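Putative hydrolase (Bacteroides ovatus, PDB 4HBS) is of unproven function but is probably a hydrolase, built as a five-bladed beta-propeller and perhaps acting on sugars like its beta-fructosidase-type relatives. Local coordinates at residues M172-V177 against C192-S197; R352-Y357 against D378-W383; K336-L341 against E406-N411. All coordinates share one frame; numbering follows the deposited sequence.

Interaction 1: residues M172-V177 against C192-S197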
loop_
_atom_site.group_PDB
_atom_site.type_symbol
_atom_site.label_atom_id
_atom_site.label_comp_id
_atom_site.label_asym_id
_atom_site.label_seq_id
_atom_site.Cartn_x
_atom_site.Cartn_y
_atom_site.Cartn_z
HETATM N N MSE A 172 -8.521 -8.920 6.754
HETATM C CA MSE A 172 -7.395 -8.539 5.912
HETATM C C MSE A 172 -6.830 -9.717 5.139
HETATM O O MSE A 172 -6.768 -10.826 5.675
HETATM C CB MSE A 172 -6.301 -7.967 6.806
HETATM C CG MSE A 172 -4.970 -7.763 6.082
HETATM SE SE MSE A 172 -3.807 -6.641 7.027
HETATM C CE MSE A 172 -2.943 -5.909 5.541
ATOM N N LEU A 173 -6.335 -9.456 3.912
ATOM C CA LEU A 173 -5.653 -10.466 3.112
ATOM C C LEU A 173 -4.132 -10.294 3.234
ATOM O O LEU A 173 -3.617 -9.180 3.122
ATOM C CB LEU A 173 -6.030 -10.399 1.627
ATOM C CG LEU A 173 -7.468 -10.539 1.238
ATOM C CD1 LEU A 173 -7.615 -10.365 -0.227
ATOM C CD2 LEU A 173 -8.048 -11.882 1.636
ATOM N N TRP A 174 -3.429 -11.399 3.428
ATOM C CA TRP A 174 -1.984 -11.453 3.487
ATOM C C TRP A 174 -1.542 -12.355 2.314
ATOM O O TRP A 174 -1.985 -13.501 2.234
ATOM C CB TRP A 174 -1.536 -12.023 4.848
ATOM C CG TRP A 174 -1.649 -11.078 6.002
ATOM C CD1 TRP A 174 -2.551 -11.137 7.019
ATOM C CD2 TRP A 174 -0.788 -9.967 6.290
ATOM N NE1 TRP A 174 -2.315 -10.124 7.923
ATOM C CE2 TRP A 174 -1.251 -9.374 7.484
ATOM C CE3 TRP A 174 0.324 -9.403 5.646
ATOM C CZ2 TRP A 174 -0.644 -8.229 8.043
ATOM C CZ3 TRP A 174 0.941 -8.291 6.212
ATOM C CH2 TRP A 174 0.430 -7.689 7.371
ATOM N N GLY A 175 -0.732 -11.822 1.405
ATOM C CA GLY A 175 -0.263 -12.550 0.232
ATOM C C GLY A 175 0.955 -13.396 0.521
ATOM O O GLY A 175 1.964 -12.860 0.978
ATOM N N ALA A 176 0.866 -14.731 0.273
ATOM C CA ALA A 176 1.962 -15.685 0.517
ATOM C C ALA A 176 3.020 -15.533 -0.546
ATOM O O ALA A 176 2.684 -15.630 -1.714
ATOM C CB ALA A 176 1.430 -17.101 0.515
ATOM N N VAL A 177 4.291 -15.282 -0.168
ATOM C CA VAL A 177 5.382 -15.047 -1.130
ATOM C C VAL A 177 6.509 -16.064 -0.956
ATOM O O VAL A 177 6.982 -16.250 0.159
ATOM C CB VAL A 177 5.899 -13.610 -0.947
ATOM C CG1 VAL A 177 7.003 -13.283 -1.947
ATOM C CG2 VAL A 177 4.743 -12.621 -1.066
ATOM N N CYS A 192 -3.871 -15.567 2.679
ATOM C CA CYS A 192 -4.364 -15.889 4.003
ATOM C C CYS A 192 -5.395 -14.876 4.370
ATOM O O CYS A 192 -5.153 -13.703 4.133
ATOM C CB CYS A 192 -3.220 -15.890 5.002
ATOM S SG CYS A 192 -3.746 -15.763 6.733
ATOM N N LEU A 193 -6.532 -15.294 4.959
ATOM C CA LEU A 193 -7.552 -14.356 5.421
ATOM C C LEU A 193 -7.413 -14.237 6.923
ATOM O O LEU A 193 -7.730 -15.186 7.642
ATOM C CB LEU A 193 -8.972 -14.802 5.027
ATOM C CG LEU A 193 -10.143 -13.907 5.522
ATOM C CD1 LEU A 193 -9.959 -12.478 5.093
ATOM C CD2 LEU A 193 -11.480 -14.413 5.002
ATOM N N ALA A 194 -6.910 -13.077 7.393
ATOM C CA ALA A 194 -6.701 -12.780 8.813
ATOM C C ALA A 194 -7.835 -11.905 9.332
ATOM O O ALA A 194 -8.199 -10.946 8.655
ATOM C CB ALA A 194 -5.373 -12.060 8.995
ATOM N N THR A 195 -8.404 -12.224 10.511
ATOM C CA THR A 195 -9.490 -11.419 11.113
ATOM C C THR A 195 -8.948 -10.795 12.396
ATOM O O THR A 195 -8.428 -11.522 13.244
ATOM C CB THR A 195 -10.744 -12.273 11.353
ATOM O OG1 THR A 195 -11.198 -12.785 10.100
ATOM C CG2 THR A 195 -11.873 -11.480 12.001
ATOM N N TYR A 196 -9.053 -9.457 12.531
ATOM C CA TYR A 196 -8.542 -8.723 13.683
ATOM C C TYR A 196 -9.681 -8.129 14.546
ATOM O O TYR A 196 -10.679 -7.643 14.005
ATOM C CB TYR A 196 -7.625 -7.590 13.192
ATOM C CG TYR A 196 -6.351 -8.078 12.543
ATOM C CD1 TYR A 196 -5.220 -8.357 13.303
ATOM C CD2 TYR A 196 -6.282 -8.288 11.171
ATOM C CE1 TYR A 196 -4.053 -8.838 12.715
ATOM C CE2 TYR A 196 -5.113 -8.746 10.569
ATOM C CZ TYR A 196 -4.002 -9.031 11.343
ATOM O OH TYR A 196 -2.866 -9.508 10.721
ATOM N N SER A 197 -9.514 -8.126 15.877
ATOM C CA SER A 197 -10.518 -7.543 16.771
ATOM C C SER A 197 -10.346 -6.038 16.847
ATOM O O SER A 197 -9.223 -5.539 16.734
ATOM C CB SER A 197 -10.413 -8.133 18.168
ATOM O OG SER A 197 -11.267 -7.467 19.081
#
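Met-172 and Ala-194 grip each other through their backbones in both directions, Met-172 N to Ala-194 O and Ala-194 N to Met-172 O each measuring 2.8 Å. Trp-174 and Cys-192 repeat this antiparallel hydrogen-bonded pairing, with Trp-174 N 3.0 Å from Cys-192 O. Between them Leu-173 and Leu-193 form a non-hydrogen-bonded pair, where Leu-173 CA approaches Cys-192 O in a CA-H...O contact.

The side-chain hydrogen bond runs from Trp-174 NE1 to Tyr-196 OH, 2.9 Å long and bent to 149° at the hydrogen, with the phenol oxygen tilted slightly from the indole plane. Trp-174 CG stands beside its own backbone N (chi1 -76°), which lays the pyrrole edge toward the neighbouring strand, and the two aromatic side chains meet at about a right angle. Tyr-196 OH also bonds His-134 NE2, so the buried hydroxyl has two nitrogen partners.

Strands 169-178 and 187-197 are the two inner strands of a four-stranded antiparallel blade of the propeller, and the 143° between the short segments reflects the twist of that sheet.

Apolar contacts fall on both faces. On the one bearing Trp-174, Ala-194 CB fits against the indole edge, 3.6 Å from Trp-174 CD1, while Met-172 CB meets Tyr-196 CE2. The selenium of Met-172, a selenomethionine, lies over the rim of the Trp-174 ring and makes an oblique Met-aromatic contact with Tyr-196, 5.5 Å from SE to the ring centroid. On the other face, Leu-173 CD2 touches Leu-193 CD1 at 4.0 Å.

Interaction 2: residues R352-Y357 against D378-W383. With GOL (glycerol), chain D.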
loop_
_atom_site.group_PDB
_atom_site.type_symbol
_atom_site.label_atom_id
_atom_site.label_comp_id
_atom_site.label_asym_id
_atom_site.label_seq_id
_atom_site.Cartn_x
_atom_site.Cartn_y
_atom_site.Cartn_z
ATOM N N ARG A 352 19.570 10.786 -5.527
ATOM C CA ARG A 352 19.183 9.839 -6.593
ATOM C C ARG A 352 18.861 8.478 -5.954
ATOM O O ARG A 352 19.436 8.149 -4.921
ATOM C CB ARG A 352 20.305 9.701 -7.652
ATOM C CG ARG A 352 20.456 10.930 -8.560
ATOM C CD ARG A 352 21.135 10.650 -9.917
ATOM N NE ARG A 352 20.637 11.538 -10.986
ATOM C CZ ARG A 352 21.043 11.521 -12.260
ATOM N NH1 ARG A 352 21.975 10.657 -12.662
ATOM N NH2 ARG A 352 20.519 12.370 -13.140
ATOM N N TYR A 353 17.922 7.717 -6.521
ATOM C CA TYR A 353 17.519 6.407 -5.966
ATOM C C TYR A 353 17.289 5.411 -7.101
ATOM O O TYR A 353 17.429 5.788 -8.266
ATOM C CB TYR A 353 16.268 6.566 -5.088
ATOM C CG TYR A 353 15.071 7.098 -5.833
ATOM C CD1 TYR A 353 14.852 8.463 -5.951
ATOM C CD2 TYR A 353 14.153 6.240 -6.418
ATOM C CE1 TYR A 353 13.728 8.963 -6.601
ATOM C CE2 TYR A 353 13.051 6.727 -7.114
ATOM C CZ TYR A 353 12.842 8.092 -7.205
ATOM O OH TYR A 353 11.774 8.563 -7.922
ATOM N N GLN A 354 16.975 4.137 -6.774
ATOM C CA GLN A 354 16.787 3.100 -7.796
ATOM C C GLN A 354 15.367 3.081 -8.326
ATOM O O GLN A 354 15.167 3.432 -9.488
ATOM C CB GLN A 354 17.189 1.699 -7.273
ATOM C CG GLN A 354 17.222 0.588 -8.348
ATOM C CD GLN A 354 17.311 -0.813 -7.764
ATOM O OE1 GLN A 354 16.618 -1.155 -6.815
ATOM N NE2 GLN A 354 18.143 -1.676 -8.342
ATOM N N HIS A 355 14.389 2.663 -7.502
ATOM C CA HIS A 355 13.000 2.504 -7.935
ATOM C C HIS A 355 12.016 3.191 -7.037
ATOM O O HIS A 355 12.199 3.236 -5.830
ATOM C CB HIS A 355 12.606 1.014 -7.970
ATOM C CG HIS A 355 13.298 0.222 -9.023
ATOM N ND1 HIS A 355 13.779 -1.049 -8.762
ATOM C CD2 HIS A 355 13.588 0.545 -10.305
ATOM C CE1 HIS A 355 14.332 -1.468 -9.890
ATOM N NE2 HIS A 355 14.244 -0.541 -10.849
ATOM N N VAL A 356 10.935 3.658 -7.630
ATOM C CA VAL A 356 9.808 4.200 -6.916
ATOM C C VAL A 356 8.695 3.189 -7.210
ATOM O O VAL A 356 8.560 2.727 -8.348
ATOM C CB VAL A 356 9.449 5.682 -7.235
ATOM C CG1 VAL A 356 9.452 5.978 -8.730
ATOM C CG2 VAL A 356 8.123 6.060 -6.605
ATOM N N TYR A 357 7.997 2.747 -6.190
ATOM C CA TYR A 357 6.976 1.729 -6.385
ATOM C C TYR A 357 5.925 1.843 -5.308
ATOM O O TYR A 357 5.988 2.772 -4.498
ATOM C CB TYR A 357 7.623 0.333 -6.413
ATOM C CG TYR A 357 8.417 -0.013 -5.171
ATOM C CD1 TYR A 357 9.720 0.454 -4.997
ATOM C CD2 TYR A 357 7.894 -0.859 -4.203
ATOM C CE1 TYR A 357 10.448 0.148 -3.853
ATOM C CE2 TYR A 357 8.623 -1.199 -3.071
ATOM C CZ TYR A 357 9.910 -0.706 -2.905
ATOM O OH TYR A 357 10.660 -1.064 -1.811
ATOM N N ASP A 378 13.694 2.854 -3.174
ATOM C CA ASP A 378 14.777 1.862 -3.122
ATOM C C ASP A 378 16.108 2.467 -3.498
ATOM O O ASP A 378 16.130 3.286 -4.417
ATOM C CB ASP A 378 14.462 0.863 -4.284
ATOM C CG ASP A 378 14.294 -0.587 -4.023
ATOM O OD1 ASP A 378 13.922 -0.944 -2.895
ATOM O OD2 ASP A 378 14.375 -1.361 -4.989
ATOM N N CYS A 379 17.231 1.952 -2.966
ATOM C CA CYS A 379 18.568 2.303 -3.486
ATOM C C CYS A 379 19.141 1.003 -4.089
ATOM O O CYS A 379 18.725 -0.088 -3.679
ATOM C CB CYS A 379 19.472 2.922 -2.429
ATOM S SG CYS A 379 19.652 1.942 -0.934
ATOM N N SER A 380 19.982 1.107 -5.132
ATOM C CA SER A 380 20.507 -0.079 -5.847
ATOM C C SER A 380 21.170 -1.084 -4.918
ATOM O O SER A 380 20.862 -2.277 -4.975
ATOM C CB SER A 380 21.505 0.330 -6.924
ATOM O OG SER A 380 20.980 1.341 -7.773
ATOM N N ASN A 381 22.042 -0.593 -4.035
ATOM C CA ASN A 381 22.792 -1.427 -3.109
ATOM C C ASN A 381 22.159 -1.424 -1.711
ATOM O O ASN A 381 21.937 -0.361 -1.131
ATOM C CB ASN A 381 24.212 -0.946 -3.061
ATOM C CG ASN A 381 24.886 -0.869 -4.435
ATOM O OD1 ASN A 381 25.244 0.213 -4.906
ATOM N ND2 ASN A 381 25.022 -2.003 -5.146
ATOM N N PHE A 382 21.868 -2.616 -1.171
ATOM C CA PHE A 382 21.179 -2.745 0.116
ATOM C C PHE A 382 21.942 -2.153 1.292
ATOM O O PHE A 382 21.301 -1.682 2.237
ATOM C CB PHE A 382 20.843 -4.227 0.427
ATOM C CG PHE A 382 19.905 -4.420 1.609
ATOM C CD1 PHE A 382 18.530 -4.299 1.457
ATOM C CD2 PHE A 382 20.403 -4.655 2.880
ATOM C CE1 PHE A 382 17.673 -4.427 2.557
ATOM C CE2 PHE A 382 19.544 -4.797 3.977
ATOM C CZ PHE A 382 18.187 -4.703 3.806
ATOM N N TRP A 383 23.303 -2.161 1.235
ATOM C CA TRP A 383 24.144 -1.631 2.311
ATOM C C TRP A 383 23.999 -0.133 2.478
ATOM O O TRP A 383 24.265 0.380 3.566
ATOM C CB TRP A 383 25.637 -1.976 2.095
ATOM C CG TRP A 383 26.231 -1.678 0.737
ATOM C CD1 TRP A 383 27.003 -0.604 0.391
ATOM C CD2 TRP A 383 26.235 -2.552 -0.396
ATOM N NE1 TRP A 383 27.434 -0.730 -0.907
ATOM C CE2 TRP A 383 26.996 -1.930 -1.406
ATOM C CE3 TRP A 383 25.648 -3.790 -0.665
ATOM C CZ2 TRP A 383 27.164 -2.504 -2.667
ATOM C CZ3 TRP A 383 25.813 -4.348 -1.912
ATOM C CH2 TRP A 383 26.566 -3.710 -2.894
HETATM C C1 GOL D . 11.345 -4.372 -4.278
HETATM O O1 GOL D . 10.438 -5.320 -3.717
HETATM C C2 GOL D . 11.275 -4.386 -5.788
HETATM O O2 GOL D . 10.078 -3.742 -6.239
HETATM C C3 GOL D . 12.492 -3.753 -6.427
HETATM O O3 GOL D . 12.385 -2.333 -6.489
#
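Gln-354 and Asp-378 join the two segments through their backbones, with Gln-354 N donating to Asp-378 O at 2.6 Å and Asp-378 N making only a weak bond to His-355 O, one residue on. These links lie next to the antiparallel pairing of strands 356-361 and 371-377, so they prolong it beyond the regular sheet of one propeller blade and into the loop that leads on toward strand 399-403. The contact is at the surface, and a glycerol, probably from the crystallisation liquor, is bound beside it.

Asp-378 is the hub of the side-chain contacts. Its side chain sets out toward the 352-357 segment, and its two oxygens serve different neighbours. OD1 faces the phenol end of Tyr-357, 3.4 Å from Tyr-357 OH, and the ring and carboxylate planes are 70° apart; the hydroxyl itself is hydrogen-bonded to Asp-59. Gln-354 runs alongside Asp-378, pointing the same way. With its CG opposite the backbone N (chi1 -171°), Gln-354 stretches over the His-355 ring, where CG sits 3.8 Å above the plane of that imidazole and over its centre. Phe-316 stacks on the same histidine. Closer to the backbone, Gln-354 CB lies 3.6 Å from Ser-380 N.

The glycerol fills the angle between His-355, Tyr-357 and Asp-378, which suggests a small polar pocket able to take a polyol, although nothing here identifies the natural ligand. Its O2 hangs over one face of the Tyr-357 ring. Its O3 bridges the two segments: it receives a hydrogen bond from His-355 ND1, 3.0 Å away at the imidazole edge, and donates one to Asp-378 OD2 at 2.7 Å.

Interaction 3: residues K336-L341 against E406-N411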
loop_
_atom_site.group_PDB
_atom_site.type_symbol
_atom_site.label_atom_id
_atom_site.label_comp_id
_atom_site.label_asym_id
_atom_site.label_seq_id
_atom_site.Cartn_x
_atom_site.Cartn_y
_atom_site.Cartn_z
ATOM N N LYS A 336 -4.843 9.336 -18.102
ATOM C CA LYS A 336 -4.317 10.684 -17.876
ATOM C C LYS A 336 -3.099 10.571 -16.977
ATOM O O LYS A 336 -3.024 9.624 -16.201
ATOM C CB LYS A 336 -5.374 11.581 -17.202
ATOM C CG LYS A 336 -6.645 11.838 -18.004
ATOM C CD LYS A 336 -6.489 12.988 -18.932
ATOM C CE LYS A 336 -7.571 13.034 -19.966
ATOM N NZ LYS A 336 -7.652 14.373 -20.594
ATOM N N THR A 337 -2.153 11.504 -17.061
ATOM C CA THR A 337 -1.014 11.507 -16.153
ATOM C C THR A 337 -1.376 12.500 -15.051
ATOM O O THR A 337 -1.508 13.700 -15.314
ATOM C CB THR A 337 0.285 11.799 -16.884
ATOM O OG1 THR A 337 0.519 10.728 -17.797
ATOM C CG2 THR A 337 1.462 11.899 -15.950
ATOM N N LEU A 338 -1.622 11.982 -13.833
ATOM C CA LEU A 338 -1.992 12.805 -12.680
ATOM C C LEU A 338 -0.832 13.719 -12.332
ATOM O O LEU A 338 -0.992 14.941 -12.298
ATOM C CB LEU A 338 -2.374 11.907 -11.507
ATOM C CG LEU A 338 -3.030 12.569 -10.324
ATOM C CD1 LEU A 338 -4.343 13.201 -10.710
ATOM C CD2 LEU A 338 -3.236 11.562 -9.193
ATOM N N PHE A 339 0.354 13.136 -12.189
ATOM C CA PHE A 339 1.593 13.868 -11.965
ATOM C C PHE A 339 2.799 12.924 -12.072
ATOM O O PHE A 339 2.626 11.711 -12.158
ATOM C CB PHE A 339 1.579 14.593 -10.617
ATOM C CG PHE A 339 1.834 13.752 -9.391
ATOM C CD1 PHE A 339 0.836 12.944 -8.863
ATOM C CD2 PHE A 339 3.032 13.862 -8.689
ATOM C CE1 PHE A 339 1.053 12.214 -7.689
ATOM C CE2 PHE A 339 3.226 13.170 -7.491
ATOM C CZ PHE A 339 2.238 12.351 -7.000
ATOM N N THR A 340 4.001 13.492 -12.065
ATOM C CA THR A 340 5.258 12.754 -12.161
ATOM C C THR A 340 5.989 12.837 -10.842
ATOM O O THR A 340 6.242 13.935 -10.362
ATOM C CB THR A 340 6.092 13.302 -13.288
ATOM O OG1 THR A 340 5.288 13.320 -14.466
ATOM C CG2 THR A 340 7.321 12.472 -13.538
ATOM N N LEU A 341 6.336 11.690 -10.256
ATOM C CA LEU A 341 7.003 11.650 -8.958
ATOM C C LEU A 341 8.420 12.159 -9.065
ATOM O O LEU A 341 9.026 11.992 -10.115
ATOM C CB LEU A 341 6.992 10.230 -8.392
ATOM C CG LEU A 341 5.607 9.747 -7.975
ATOM C CD1 LEU A 341 5.508 8.231 -8.000
ATOM C CD2 LEU A 341 5.243 10.289 -6.626
ATOM N N GLU A 406 -9.865 15.928 -10.053
ATOM C CA GLU A 406 -11.108 15.794 -10.843
ATOM C C GLU A 406 -11.056 16.569 -12.187
ATOM O O GLU A 406 -11.694 16.145 -13.149
ATOM C CB GLU A 406 -12.310 16.325 -10.022
ATOM C CG GLU A 406 -12.561 15.594 -8.708
ATOM C CD GLU A 406 -12.188 16.319 -7.421
ATOM O OE1 GLU A 406 -11.116 16.972 -7.386
ATOM O OE2 GLU A 406 -12.934 16.170 -6.423
ATOM N N SER A 407 -10.312 17.713 -12.232
ATOM C CA SER A 407 -10.147 18.584 -13.411
ATOM C C SER A 407 -9.651 17.884 -14.647
ATOM O O SER A 407 -9.963 18.339 -15.735
ATOM C CB SER A 407 -9.154 19.695 -13.114
ATOM O OG SER A 407 -9.566 20.445 -11.990
ATOM N N LEU A 408 -8.859 16.805 -14.507
ATOM C CA LEU A 408 -8.284 16.093 -15.651
ATOM C C LEU A 408 -9.295 15.772 -16.760
ATOM O O LEU A 408 -8.916 15.821 -17.935
ATOM C CB LEU A 408 -7.608 14.797 -15.193
ATOM C CG LEU A 408 -6.290 14.955 -14.418
ATOM C CD1 LEU A 408 -5.803 13.631 -13.954
ATOM C CD2 LEU A 408 -5.217 15.629 -15.260
ATOM N N TYR A 409 -10.570 15.500 -16.408
ATOM C CA TYR A 409 -11.612 15.185 -17.387
ATOM C C TYR A 409 -12.565 16.386 -17.660
ATOM O O TYR A 409 -13.673 16.172 -18.161
ATOM C CB TYR A 409 -12.391 13.956 -16.899
ATOM C CG TYR A 409 -11.501 12.742 -16.738
ATOM C CD1 TYR A 409 -10.908 12.139 -17.841
ATOM C CD2 TYR A 409 -11.207 12.230 -15.482
ATOM C CE1 TYR A 409 -10.057 11.048 -17.699
ATOM C CE2 TYR A 409 -10.387 11.113 -15.329
ATOM C CZ TYR A 409 -9.787 10.542 -16.438
ATOM O OH TYR A 409 -8.949 9.463 -16.278
ATOM N N ASP A 410 -12.105 17.648 -17.394
ATOM C CA ASP A 410 -12.881 18.886 -17.634
ATOM C C ASP A 410 -13.236 19.042 -19.086
ATOM O O ASP A 410 -14.408 19.169 -19.430
ATOM C CB ASP A 410 -12.070 20.167 -17.242
ATOM C CG ASP A 410 -12.202 20.682 -15.826
ATOM O OD1 ASP A 410 -13.060 20.152 -15.070
ATOM O OD2 ASP A 410 -11.500 21.668 -15.488
ATOM N N ASN A 411 -12.200 19.059 -19.942
ATOM C CA ASN A 411 -12.336 19.311 -21.377
ATOM C C ASN A 411 -12.448 17.989 -22.219
ATOM O O ASN A 411 -12.120 17.992 -23.406
ATOM C CB ASN A 411 -11.154 20.198 -21.854
ATOM C CG ASN A 411 -10.862 21.394 -20.940
ATOM O OD1 ASN A 411 -9.746 21.561 -20.442
ATOM N ND2 ASN A 411 -11.855 22.242 -20.683
#
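Lys-336 CG is set beside its own backbone N (chi1 -63°), and a bend at chi2 (-86°) carries the chain across to Leu-408 and Tyr-409. The contact joins neighbouring blades of the propeller: Lys-336 is on strand 333-340, an edge strand of its sheet, whereas Leu-408 belongs to a short 3-10 segment after strand 399-403 of the sheet that also contains N-terminal strands and so closes the ring.

The lysine methylenes and the tyrosine slide past one another in opposite directions, with Lys-336 CG 3.5 Å from Tyr-409 CE1. Beyond them, the ammonium group makes a weak hydrogen bond from NZ to Leu-408 O, while its stronger partner is Asp-412, in a salt bridge. With an alanine at Lys-336, Asp-412 is likely to lose its counter-charge and a gap to open beside the Tyr-409 ring. The phenol oxygen, Tyr-409 OH, is hydrogen-bonded to Asp-334 O.

Leu-408 supplies the apolar part, its side chain setting out toward the strand. It meets Leu-338 at about a right angle, and its CD1 lies 3.9 Å from Lys-336 CB and 3.6 Å from Leu-338 CD1.

Interaction 1 is buried within a single blade and pairs adjacent strands by a backbone ladder, with aromatic and apolar side chains on its faces. Interaction 3 is also buried but joins two blades by side chains, leucine packing mixed with a lysine. Interaction 2 is at the surface, where one end of a strand meets a loop, more polar, and shares its glycerol among an imidazole, a phenol and a carboxylate. Interactions 2 and 3 both involve the sheet of strands 356-361, 371-377 and 399-403 and touch through Val-356 CG2 and Leu-341 CD1, with centres about 27 Å apart; interaction 2 lies within the loop interaction 3 closes. Interaction 1 belongs to a different sheet and touches neither.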